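Local coordinates for multi-copper Oxidase CueO (Ochrobactrum, PDB 6EVG), which probably acts as a laccase-like multicopper oxidase, using copper to oxidise lignin-related phenolic substrates at the expense of molecular oxygen, at residues 133-138 and 406-411; 333-338 and 486-491; 432-437 and 493-498. One frame throughout, in Å; residues are numbered along the deposited sequence.

In the fold
Contact 1 joins two loops near the surface, whereas contacts 2 and 3 are buried and share both a copper ion and a sheet, in which strands 486-490 and 434-438 are neighbours. The chemistry follows this placing. At the surface an imidazole meets a phenyl edge and a thioether; in contact 2 two sheets pack through aromatic rings beside the copper ligand Cys490; in contact 3 the metal itself bridges a strand and a short helix through His434 and His495. Contact 1 remains coupled to the other two: Thr138 N is hydrogen-bonded to Asp497 OD1 of contact 3, and Phe408 packs on Met487 of contact 2. None of the three has a hydrogen bond between its own paired segments.

Contact 1 of 3, residues 133-138 and 406-411; sequences HLHGNT and KPFDMD
Extended first torsions carry His135 and Phe408 toward each other across the two loops: in each, CG lies opposite the backbone N (chi1 177° for His135, 179° for Phe408), and the rings end up in an offset edge-to-face pair, centroids 5.4 Å apart and planes at 70°. The edge belongs to Phe408 and the face to His135. CE2 of Phe408 stands over one face of the imidazole, 3.8 Å from His135 CD2, with CG of His135 its next neighbour. Met410 reaches the same imidazole on its ND1 side. Its CG, anti to the carbonyl carbon, comes to 3.7 Å from His135 ND1; bends at the two later torsions fold the thioether so that SD lies 4.6 Å from the centre of the His135 ring, an oblique sulfur-aromatic approach.

Each loop has its own internal bonds. Leu134 N donates to Thr138 OG1 at 2.8 Å, and Asn137 ND2 gives a longer bond of 3.3 Å to His135 O. On the other side, Asp411 N meets Asp409 OD1 at 2.9 Å from above the carboxylate plane, an Asx turn directly around Met410. Beyond the pair, Phe408 also packs on Met501 and Gln503 of strand 501-506, while His135 touches Pro105.

With no hydrogen bond across and 129 Å² buried in total, the loops are joined by dispersion and by the weak polarity of a phenyl C-H edge and a thioether against an imidazole. The pairing is orienting but weak, and the loops are probably held in shape largely by their own polar bonds and by neighbours such as strand 501-506.

Contact 2 of 3, residues 333-338 and 486-491; sequences RSFFFD and FMFHCH. With CU (copper (II) ion), chain B.
Phe335 meets Phe488 in an edge-to-face stack that can be followed outward from Phe335 CB. At the ring root, Phe335 CG is 4.1 Å from Phe488 CE2, as is CE2 of Phe335 across the ring, and CD1 of Phe335 comes to 3.9 Å from that same atom. Farther out, CE1 of Phe335 lies 3.7 Å from Phe488 CZ, and the tip atom CZ is equally close to it. All these contacts fall on one face: Phe488 CE2 sits above the centre of the Phe335 ring, with the planes at 64°. Phe488 presents this edge because its CG is tucked between the backbone N and the carbonyl carbon (chi1 61°). Were Phe335 an alanine, the edge of Phe488 would probably lose the face it rests on, and a gap would open between the two sheets.

Closer to the metal, the edge of Phe337 abuts the cysteine ligand, with CE2 of Phe337 3.9 Å from Cys490 CB. Cys490 SG binds the copper at 2.2 Å. The adjoining His489 ND1 donates to Cys490 O at 2.8 Å, nearly straight but from above the carbonyl plane.

Strand 332-336 is outermost in its sheet, beside strand 422-428, whose Trp425 meets both Phe335 and Phe488. Strand 486-490 runs between 501-506 and 434-438 in a second sheet, so the phenylalanines fill the interface of a cupredoxin-type beta sandwich.

Contact 3 of 3, residues 432-437 and 493-498; sequences MPHPFH and LEHEDV. With CU (copper (II) ion), chain B.
His434 and His495 come together on one copper ion, each through ND1 at 2.0 Å from the metal. Both ligands have CG anti to the carbonyl carbon (chi1 -62° for His434, -69° for His495), a first torsion that swings each ring toward the copper. The two ND1 atoms are 3.3 Å apart and share no hydrogen bond; the copper is what joins them. Their rings meet rim to rim, neither lying over the other's face, with centroids 5.0 Å apart and planes at 40°. Cys490 SG supplies the third ligand, giving the two-histidine, one-cysteine set expected of a type 1 copper site.

Just outside this shell stands Met432. Its SD lies in the plane of the His495 ring, 3.7 Å from CE1 of His495 at the edge, and its methyl CE is close to the same carbon at 4.0 Å.

The far nitrogens fix how the ligands turn. His434 NE2 is hydrogen-bonded to Glu339 OE2, and His495 NE2 to the backbone O of Met195. Strand 434-438 delivers the first histidine and helix 493-497 the second; the short helix is held by backbone bonds such as Asp497 N to Leu493 O at 3.0 Å.

With ND1 committed to copper and NE2 to an oxygen, each imidazole is held at both ends and has little scope to rotate. The carboxylate behind His434 would probably make its ND1 a stronger donor to the copper. Such a preset geometry is consistent with a type 1 centre that accepts electrons from substrate with little rearrangement.

Contact 1 of 3, residues 133-138 and 406-411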
loop_
_atom_site.group_PDB
_atom_site.type_symbol
_atom_site.label_atom_id
_atom_site.label_comp_id
_atom_site.label_asym_id
_atom_site.label_seq_id
_atom_site.Cartn_x
_atom_site.Cartn_y
_atom_site.Cartn_z
ATOM N N HIS A 133 -8.201 -7.180 5.417
ATOM C CA HIS A 133 -7.919 -8.213 4.429
ATOM C C HIS A 133 -8.910 -9.336 4.722
ATOM O O HIS A 133 -8.795 -10.062 5.718
ATOM C CB HIS A 133 -6.469 -8.703 4.470
ATOM C CG HIS A 133 -6.176 -9.626 3.335
ATOM N ND1 HIS A 133 -6.122 -9.185 2.028
ATOM C CD2 HIS A 133 -6.008 -10.963 3.297
ATOM C CE1 HIS A 133 -5.918 -10.234 1.245
ATOM N NE2 HIS A 133 -5.863 -11.335 1.993
ATOM N N LEU A 134 -9.903 -9.459 3.850
ATOM C CA LEU A 134 -11.052 -10.292 4.080
ATOM C C LEU A 134 -11.334 -11.158 2.850
ATOM O O LEU A 134 -10.799 -10.930 1.763
ATOM C CB LEU A 134 -12.268 -9.403 4.408
ATOM C CG LEU A 134 -12.114 -8.574 5.688
ATOM C CD1 LEU A 134 -13.187 -7.511 5.745
ATOM C CD2 LEU A 134 -12.149 -9.451 6.917
ATOM N N HIS A 135 -12.232 -12.115 2.986
ATOM C CA HIS A 135 -12.746 -12.951 1.898
ATOM C C HIS A 135 -14.003 -12.315 1.342
ATOM O O HIS A 135 -15.053 -12.305 1.971
ATOM C CB HIS A 135 -13.019 -14.339 2.462
ATOM C CG HIS A 135 -13.609 -15.263 1.453
ATOM N ND1 HIS A 135 -14.372 -16.354 1.821
ATOM C CD2 HIS A 135 -13.533 -15.281 0.110
ATOM C CE1 HIS A 135 -14.784 -16.961 0.722
ATOM N NE2 HIS A 135 -14.268 -16.358 -0.329
ATOM N N GLY A 136 -13.898 -11.717 0.160
ATOM C CA GLY A 136 -15.028 -11.134 -0.530
ATOM C C GLY A 136 -15.495 -9.756 -0.121
ATOM O O GLY A 136 -16.305 -9.143 -0.824
ATOM N N ASN A 137 -14.960 -9.213 0.973
ATOM C CA ASN A 137 -15.396 -7.970 1.610
ATOM C C ASN A 137 -14.302 -6.913 1.773
ATOM O O ASN A 137 -14.502 -5.917 2.461
ATOM C CB ASN A 137 -16.047 -8.261 3.013
ATOM C CG ASN A 137 -17.353 -8.871 2.888
ATOM O OD1 ASN A 137 -18.348 -8.174 2.736
ATOM N ND2 ASN A 137 -17.402 -10.188 2.860
ATOM N N THR A 138 -13.152 -7.181 1.179
ATOM C CA THR A 138 -12.044 -6.260 1.369
ATOM C C THR A 138 -12.284 -4.910 0.716
ATOM O O THR A 138 -11.971 -3.870 1.291
ATOM C CB THR A 138 -10.760 -6.884 0.797
ATOM O OG1 THR A 138 -10.462 -8.108 1.427
ATOM C CG2 THR A 138 -9.504 -5.956 0.953
ATOM N N LYS A 406 -7.138 -21.776 -10.376
ATOM C CA LYS A 406 -8.542 -21.721 -9.960
ATOM C C LYS A 406 -8.735 -20.537 -8.998
ATOM O O LYS A 406 -7.818 -20.134 -8.281
ATOM C CB LYS A 406 -8.915 -22.992 -9.203
ATOM C CG LYS A 406 -9.010 -24.213 -10.114
ATOM C CD LYS A 406 -9.541 -25.445 -9.343
ATOM C CE LYS A 406 -9.637 -26.716 -10.149
ATOM N NZ LYS A 406 -10.658 -26.603 -11.210
ATOM N N PRO A 407 -9.966 -19.984 -8.949
ATOM C CA PRO A 407 -10.259 -18.941 -7.980
ATOM C C PRO A 407 -9.899 -19.308 -6.548
ATOM O O PRO A 407 -10.032 -20.474 -6.152
ATOM C CB PRO A 407 -11.754 -18.662 -8.187
ATOM C CG PRO A 407 -12.022 -19.121 -9.584
ATOM C CD PRO A 407 -11.154 -20.317 -9.737
ATOM N N PHE A 408 -9.563 -18.283 -5.764
ATOM C CA PHE A 408 -9.327 -18.446 -4.339
ATOM C C PHE A 408 -10.328 -19.381 -3.659
ATOM O O PHE A 408 -11.529 -19.247 -3.854
ATOM C CB PHE A 408 -9.430 -17.067 -3.660
ATOM C CG PHE A 408 -9.223 -17.089 -2.166
ATOM C CD1 PHE A 408 -8.017 -17.439 -1.643
ATOM C CD2 PHE A 408 -10.266 -16.786 -1.283
ATOM C CE1 PHE A 408 -7.836 -17.461 -0.267
ATOM C CE2 PHE A 408 -10.089 -16.817 0.093
ATOM C CZ PHE A 408 -8.881 -17.158 0.590
ATOM N N ASP A 409 -9.781 -20.273 -2.866
ATOM C CA ASP A 409 -10.604 -21.186 -2.045
ATOM C C ASP A 409 -9.969 -21.182 -0.648
ATOM O O ASP A 409 -8.793 -21.537 -0.464
ATOM C CB ASP A 409 -10.565 -22.594 -2.675
ATOM C CG ASP A 409 -11.252 -23.677 -1.866
ATOM O OD1 ASP A 409 -11.635 -23.510 -0.699
ATOM O OD2 ASP A 409 -11.409 -24.762 -2.485
ATOM N N MET A 410 -10.755 -20.766 0.338
ATOM C CA MET A 410 -10.279 -20.730 1.723
ATOM C C MET A 410 -9.634 -21.984 2.244
ATOM O O MET A 410 -8.726 -21.962 3.058
ATOM C CB MET A 410 -11.474 -20.427 2.657
ATOM C CG MET A 410 -11.978 -19.011 2.595
ATOM S SD MET A 410 -10.931 -17.843 3.485
ATOM C CE MET A 410 -11.398 -18.261 5.192
ATOM N N ASP A 411 -10.087 -23.138 1.737
ATOM C CA ASP A 411 -9.595 -24.419 2.216
ATOM C C ASP A 411 -8.460 -24.999 1.407
ATOM O O ASP A 411 -8.051 -26.116 1.706
ATOM C CB ASP A 411 -10.797 -25.379 2.246
ATOM C CG ASP A 411 -11.808 -24.986 3.277
ATOM O OD1 ASP A 411 -11.405 -24.644 4.387
ATOM O OD2 ASP A 411 -13.017 -24.958 3.003
#

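Contact 2 of 3, residues 333-338 and 486-491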
loop_
_atom_site.group_PDB
_atom_site.type_symbol
_atom_site.label_atom_id
_atom_site.label_comp_id
_atom_site.label_asym_id
_atom_site.label_seq_id
_atom_site.Cartn_x
_atom_site.Cartn_y
_atom_site.Cartn_z
ATOM N N ARG A 333 8.477 -20.710 -10.232
ATOM C CA ARG A 333 7.041 -20.759 -10.350
ATOM C C ARG A 333 6.558 -19.788 -11.373
ATOM O O ARG A 333 7.295 -18.843 -11.724
ATOM C CB ARG A 333 6.334 -20.514 -9.000
ATOM C CG ARG A 333 6.738 -21.460 -7.897
ATOM C CD ARG A 333 5.807 -21.311 -6.688
ATOM N NE ARG A 333 6.382 -21.972 -5.519
ATOM C CZ ARG A 333 5.987 -23.115 -5.007
ATOM N NH1 ARG A 333 5.020 -23.830 -5.553
ATOM N NH2 ARG A 333 6.655 -23.610 -3.962
ATOM N N SER A 334 5.311 -19.909 -11.776
ATOM C CA SER A 334 4.646 -19.004 -12.672
ATOM C C SER A 334 3.218 -18.784 -12.247
ATOM O O SER A 334 2.535 -19.735 -11.845
ATOM C CB SER A 334 4.652 -19.610 -14.088
ATOM O OG SER A 334 5.950 -19.897 -14.580
ATOM N N PHE A 335 2.752 -17.522 -12.345
ATOM C CA PHE A 335 1.383 -17.177 -12.109
ATOM C C PHE A 335 0.886 -16.242 -13.157
ATOM O O PHE A 335 1.609 -15.307 -13.571
ATOM C CB PHE A 335 1.147 -16.620 -10.679
ATOM C CG PHE A 335 1.527 -17.584 -9.613
ATOM C CD1 PHE A 335 0.682 -18.617 -9.258
ATOM C CD2 PHE A 335 2.767 -17.565 -9.031
ATOM C CE1 PHE A 335 1.098 -19.564 -8.334
ATOM C CE2 PHE A 335 3.183 -18.499 -8.126
ATOM C CZ PHE A 335 2.338 -19.526 -7.779
ATOM N N PHE A 336 -0.340 -16.418 -13.574
ATOM C CA PHE A 336 -1.060 -15.616 -14.567
ATOM C C PHE A 336 -2.278 -14.974 -13.891
ATOM O O PHE A 336 -3.091 -15.670 -13.245
ATOM C CB PHE A 336 -1.476 -16.507 -15.750
ATOM C CG PHE A 336 -2.335 -15.834 -16.756
ATOM C CD1 PHE A 336 -1.950 -14.639 -17.346
ATOM C CD2 PHE A 336 -3.565 -16.368 -17.110
ATOM C CE1 PHE A 336 -2.750 -14.040 -18.309
ATOM C CE2 PHE A 336 -4.383 -15.743 -18.052
ATOM C CZ PHE A 336 -3.931 -14.612 -18.659
ATOM N N PHE A 337 -2.388 -13.647 -14.010
ATOM C CA PHE A 337 -3.547 -12.918 -13.537
ATOM C C PHE A 337 -4.698 -13.127 -14.523
ATOM O O PHE A 337 -4.818 -12.435 -15.545
ATOM C CB PHE A 337 -3.212 -11.413 -13.397
ATOM C CG PHE A 337 -2.218 -11.095 -12.316
ATOM C CD1 PHE A 337 -0.865 -11.205 -12.491
ATOM C CD2 PHE A 337 -2.643 -10.708 -11.065
ATOM C CE1 PHE A 337 0.007 -10.836 -11.471
ATOM C CE2 PHE A 337 -1.769 -10.383 -10.063
ATOM C CZ PHE A 337 -0.442 -10.472 -10.259
ATOM N N ASP A 338 -5.524 -14.122 -14.204
ATOM C CA ASP A 338 -6.546 -14.570 -15.111
ATOM C C ASP A 338 -7.858 -13.866 -14.797
ATOM O O ASP A 338 -8.570 -14.213 -13.831
ATOM C CB ASP A 338 -6.683 -16.095 -14.999
ATOM C CG ASP A 338 -7.509 -16.681 -16.120
ATOM O OD1 ASP A 338 -8.188 -15.967 -16.871
ATOM O OD2 ASP A 338 -7.433 -17.940 -16.263
ATOM N N PHE A 486 -0.270 -17.623 4.719
ATOM C CA PHE A 486 -0.051 -16.318 4.064
ATOM C C PHE A 486 -0.735 -16.335 2.709
ATOM O O PHE A 486 -1.233 -17.387 2.260
ATOM C CB PHE A 486 1.449 -16.032 3.976
ATOM C CG PHE A 486 2.094 -15.470 5.225
ATOM C CD1 PHE A 486 1.554 -14.419 5.917
ATOM C CD2 PHE A 486 3.319 -15.982 5.672
ATOM C CE1 PHE A 486 2.226 -13.857 7.014
ATOM C CE2 PHE A 486 3.954 -15.462 6.776
ATOM C CZ PHE A 486 3.399 -14.372 7.446
ATOM N N MET A 487 -0.872 -15.194 2.101
ATOM C CA MET A 487 -1.611 -15.036 0.872
ATOM C C MET A 487 -0.807 -14.264 -0.139
ATOM O O MET A 487 0.068 -13.489 0.228
ATOM C CB MET A 487 -2.942 -14.358 1.132
ATOM C CG MET A 487 -3.697 -15.217 2.218
ATOM S SD MET A 487 -5.282 -14.607 2.633
ATOM C CE MET A 487 -6.181 -15.491 1.528
ATOM N N PHE A 488 -1.159 -14.432 -1.406
ATOM C CA PHE A 488 -0.680 -13.586 -2.489
ATOM C C PHE A 488 -1.836 -13.309 -3.401
ATOM O O PHE A 488 -2.702 -14.175 -3.606
ATOM C CB PHE A 488 0.565 -14.159 -3.164
ATOM C CG PHE A 488 0.391 -15.507 -3.819
ATOM C CD1 PHE A 488 0.500 -16.655 -3.073
ATOM C CD2 PHE A 488 0.236 -15.675 -5.198
ATOM C CE1 PHE A 488 0.445 -17.943 -3.671
ATOM C CE2 PHE A 488 0.164 -16.936 -5.786
ATOM C CZ PHE A 488 0.277 -18.070 -5.013
ATOM N N HIS A 489 -1.870 -12.113 -4.008
ATOM C CA HIS A 489 -3.076 -11.697 -4.690
ATOM C C HIS A 489 -2.821 -10.453 -5.526
ATOM O O HIS A 489 -1.828 -9.771 -5.359
ATOM C CB HIS A 489 -4.234 -11.451 -3.675
ATOM C CG HIS A 489 -3.911 -10.465 -2.595
ATOM N ND1 HIS A 489 -4.219 -9.131 -2.709
ATOM C CD2 HIS A 489 -3.341 -10.609 -1.381
ATOM C CE1 HIS A 489 -3.837 -8.512 -1.590
ATOM N NE2 HIS A 489 -3.258 -9.378 -0.785
ATOM N N CYS A 490 -3.837 -10.130 -6.323
ATOM C CA CYS A 490 -3.936 -8.819 -6.951
ATOM C C CYS A 490 -4.429 -7.846 -5.901
ATOM O O CYS A 490 -5.327 -8.149 -5.116
ATOM C CB CYS A 490 -4.859 -8.860 -8.135
ATOM S SG CYS A 490 -4.970 -7.258 -8.956
ATOM N N HIS A 491 -3.859 -6.630 -5.910
ATOM C CA HIS A 491 -4.255 -5.551 -5.030
ATOM C C HIS A 491 -5.290 -4.574 -5.627
ATOM O O HIS A 491 -5.593 -3.577 -4.978
ATOM C CB HIS A 491 -3.024 -4.813 -4.434
ATOM C CG HIS A 491 -3.162 -4.414 -2.999
ATOM N ND1 HIS A 491 -3.978 -3.426 -2.531
ATOM C CD2 HIS A 491 -2.581 -4.974 -1.895
ATOM C CE1 HIS A 491 -3.888 -3.401 -1.175
ATOM N NE2 HIS A 491 -3.027 -4.317 -0.776
HETATM CU CU CU B . -6.101 -7.489 -10.776
#

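Contact 3 of 3, residues 432-437 and 493-498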
loop_
_atom_site.group_PDB
_atom_site.type_symbol
_atom_site.label_atom_id
_atom_site.label_comp_id
_atom_site.label_asym_id
_atom_site.label_seq_id
_atom_site.Cartn_x
_atom_site.Cartn_y
_atom_site.Cartn_z
ATOM N N MET A 432 -5.098 -6.078 -18.781
ATOM C CA MET A 432 -4.764 -4.849 -18.006
ATOM C C MET A 432 -3.622 -5.159 -17.062
ATOM O O MET A 432 -3.350 -6.337 -16.799
ATOM C CB MET A 432 -5.967 -4.300 -17.256
ATOM C CG MET A 432 -6.478 -5.204 -16.119
ATOM S SD MET A 432 -7.884 -4.521 -15.216
ATOM C CE MET A 432 -7.153 -3.346 -14.103
ATOM N N PRO A 433 -2.961 -4.132 -16.519
ATOM C CA PRO A 433 -1.939 -4.362 -15.504
ATOM C C PRO A 433 -2.573 -4.750 -14.154
ATOM O O PRO A 433 -3.732 -4.392 -13.916
ATOM C CB PRO A 433 -1.263 -3.009 -15.381
ATOM C CG PRO A 433 -1.936 -2.062 -16.263
ATOM C CD PRO A 433 -3.103 -2.708 -16.854
ATOM N N HIS A 434 -1.796 -5.457 -13.343
ATOM C CA HIS A 434 -2.286 -5.867 -12.003
ATOM C C HIS A 434 -1.207 -5.664 -10.985
ATOM O O HIS A 434 -0.065 -6.075 -11.195
ATOM C CB HIS A 434 -2.697 -7.356 -11.978
ATOM C CG HIS A 434 -3.827 -7.697 -12.902
ATOM N ND1 HIS A 434 -5.148 -7.800 -12.495
ATOM C CD2 HIS A 434 -3.824 -7.946 -14.248
ATOM C CE1 HIS A 434 -5.889 -8.080 -13.543
ATOM N NE2 HIS A 434 -5.125 -8.157 -14.615
ATOM N N PRO A 435 -1.538 -5.062 -9.815
ATOM C CA PRO A 435 -0.544 -4.976 -8.705
ATOM C C PRO A 435 -0.502 -6.287 -7.913
ATOM O O PRO A 435 -1.414 -6.669 -7.256
ATOM C CB PRO A 435 -1.098 -3.818 -7.902
ATOM C CG PRO A 435 -2.587 -3.862 -8.109
ATOM C CD PRO A 435 -2.782 -4.365 -9.540
ATOM N N PHE A 436 0.639 -6.940 -7.946
ATOM C CA PHE A 436 0.905 -8.139 -7.165
ATOM C C PHE A 436 1.289 -7.772 -5.741
ATOM O O PHE A 436 2.191 -6.967 -5.563
ATOM C CB PHE A 436 2.077 -8.874 -7.811
ATOM C CG PHE A 436 2.570 -10.065 -7.048
ATOM C CD1 PHE A 436 1.899 -11.277 -7.141
ATOM C CD2 PHE A 436 3.702 -10.031 -6.279
ATOM C CE1 PHE A 436 2.394 -12.384 -6.461
ATOM C CE2 PHE A 436 4.182 -11.104 -5.609
ATOM C CZ PHE A 436 3.489 -12.316 -5.679
ATOM N N HIS A 437 0.700 -8.446 -4.741
ATOM C CA HIS A 437 1.158 -8.317 -3.360
ATOM C C HIS A 437 1.265 -9.696 -2.741
ATOM O O HIS A 437 0.374 -10.538 -2.909
ATOM C CB HIS A 437 0.197 -7.420 -2.517
ATOM C CG HIS A 437 0.497 -7.377 -1.036
ATOM N ND1 HIS A 437 1.773 -7.092 -0.549
ATOM C CD2 HIS A 437 -0.293 -7.537 0.055
ATOM C CE1 HIS A 437 1.721 -7.129 0.796
ATOM N NE2 HIS A 437 0.490 -7.371 1.177
ATOM N N LEU A 493 -8.797 -4.310 -5.480
ATOM C CA LEU A 493 -9.550 -4.992 -4.425
ATOM C C LEU A 493 -10.749 -5.743 -4.981
ATOM O O LEU A 493 -11.139 -6.806 -4.432
ATOM C CB LEU A 493 -9.955 -3.999 -3.351
ATOM C CG LEU A 493 -8.781 -3.280 -2.683
ATOM C CD1 LEU A 493 -9.314 -2.400 -1.558
ATOM C CD2 LEU A 493 -7.761 -4.269 -2.151
ATOM N N GLU A 494 -11.366 -5.245 -6.050
ATOM C CA GLU A 494 -12.439 -5.983 -6.710
ATOM C C GLU A 494 -11.957 -7.342 -7.222
ATOM O O GLU A 494 -12.674 -8.361 -7.111
ATOM C CB GLU A 494 -13.008 -5.160 -7.856
ATOM C CG GLU A 494 -13.802 -3.964 -7.404
ATOM C CD GLU A 494 -13.002 -2.877 -6.704
ATOM O OE1 GLU A 494 -11.910 -2.522 -7.227
ATOM O OE2 GLU A 494 -13.493 -2.362 -5.675
ATOM N N HIS A 495 -10.743 -7.381 -7.765
ATOM C CA HIS A 495 -10.189 -8.627 -8.347
ATOM C C HIS A 495 -9.936 -9.616 -7.214
ATOM O O HIS A 495 -10.251 -10.804 -7.349
ATOM C CB HIS A 495 -8.917 -8.349 -9.125
ATOM C CG HIS A 495 -9.148 -7.587 -10.371
ATOM N ND1 HIS A 495 -8.049 -7.186 -11.115
ATOM C CD2 HIS A 495 -10.279 -7.187 -11.005
ATOM C CE1 HIS A 495 -8.560 -6.597 -12.191
ATOM N NE2 HIS A 495 -9.889 -6.558 -12.138
ATOM N N GLU A 496 -9.307 -9.160 -6.131
ATOM C CA GLU A 496 -9.091 -10.030 -4.979
ATOM C C GLU A 496 -10.455 -10.604 -4.467
ATOM O O GLU A 496 -10.564 -11.786 -4.181
ATOM C CB GLU A 496 -8.442 -9.153 -3.897
ATOM C CG GLU A 496 -8.113 -9.814 -2.621
ATOM C CD GLU A 496 -7.750 -8.754 -1.569
ATOM O OE1 GLU A 496 -6.991 -7.850 -1.824
ATOM O OE2 GLU A 496 -8.310 -8.889 -0.605
ATOM N N ASP A 497 -11.471 -9.739 -4.367
ATOM C CA ASP A 497 -12.770 -10.147 -3.822
ATOM C C ASP A 497 -13.476 -11.178 -4.725
ATOM O O ASP A 497 -14.228 -11.991 -4.197
ATOM C CB ASP A 497 -13.698 -8.965 -3.596
ATOM C CG ASP A 497 -13.415 -8.129 -2.344
ATOM O OD1 ASP A 497 -12.723 -8.638 -1.421
ATOM O OD2 ASP A 497 -13.982 -7.022 -2.263
ATOM N N VAL A 498 -13.219 -11.191 -6.031
ATOM C CA VAL A 498 -13.818 -12.181 -6.914
ATOM C C VAL A 498 -12.887 -13.351 -7.178
ATOM O O VAL A 498 -13.210 -14.234 -8.027
ATOM C CB VAL A 498 -14.352 -11.550 -8.213
ATOM C CG1 VAL A 498 -15.425 -10.554 -7.957
ATOM C CG2 VAL A 498 -13.214 -10.994 -9.114
HETATM CU CU CU B . -6.101 -7.489 -10.776
#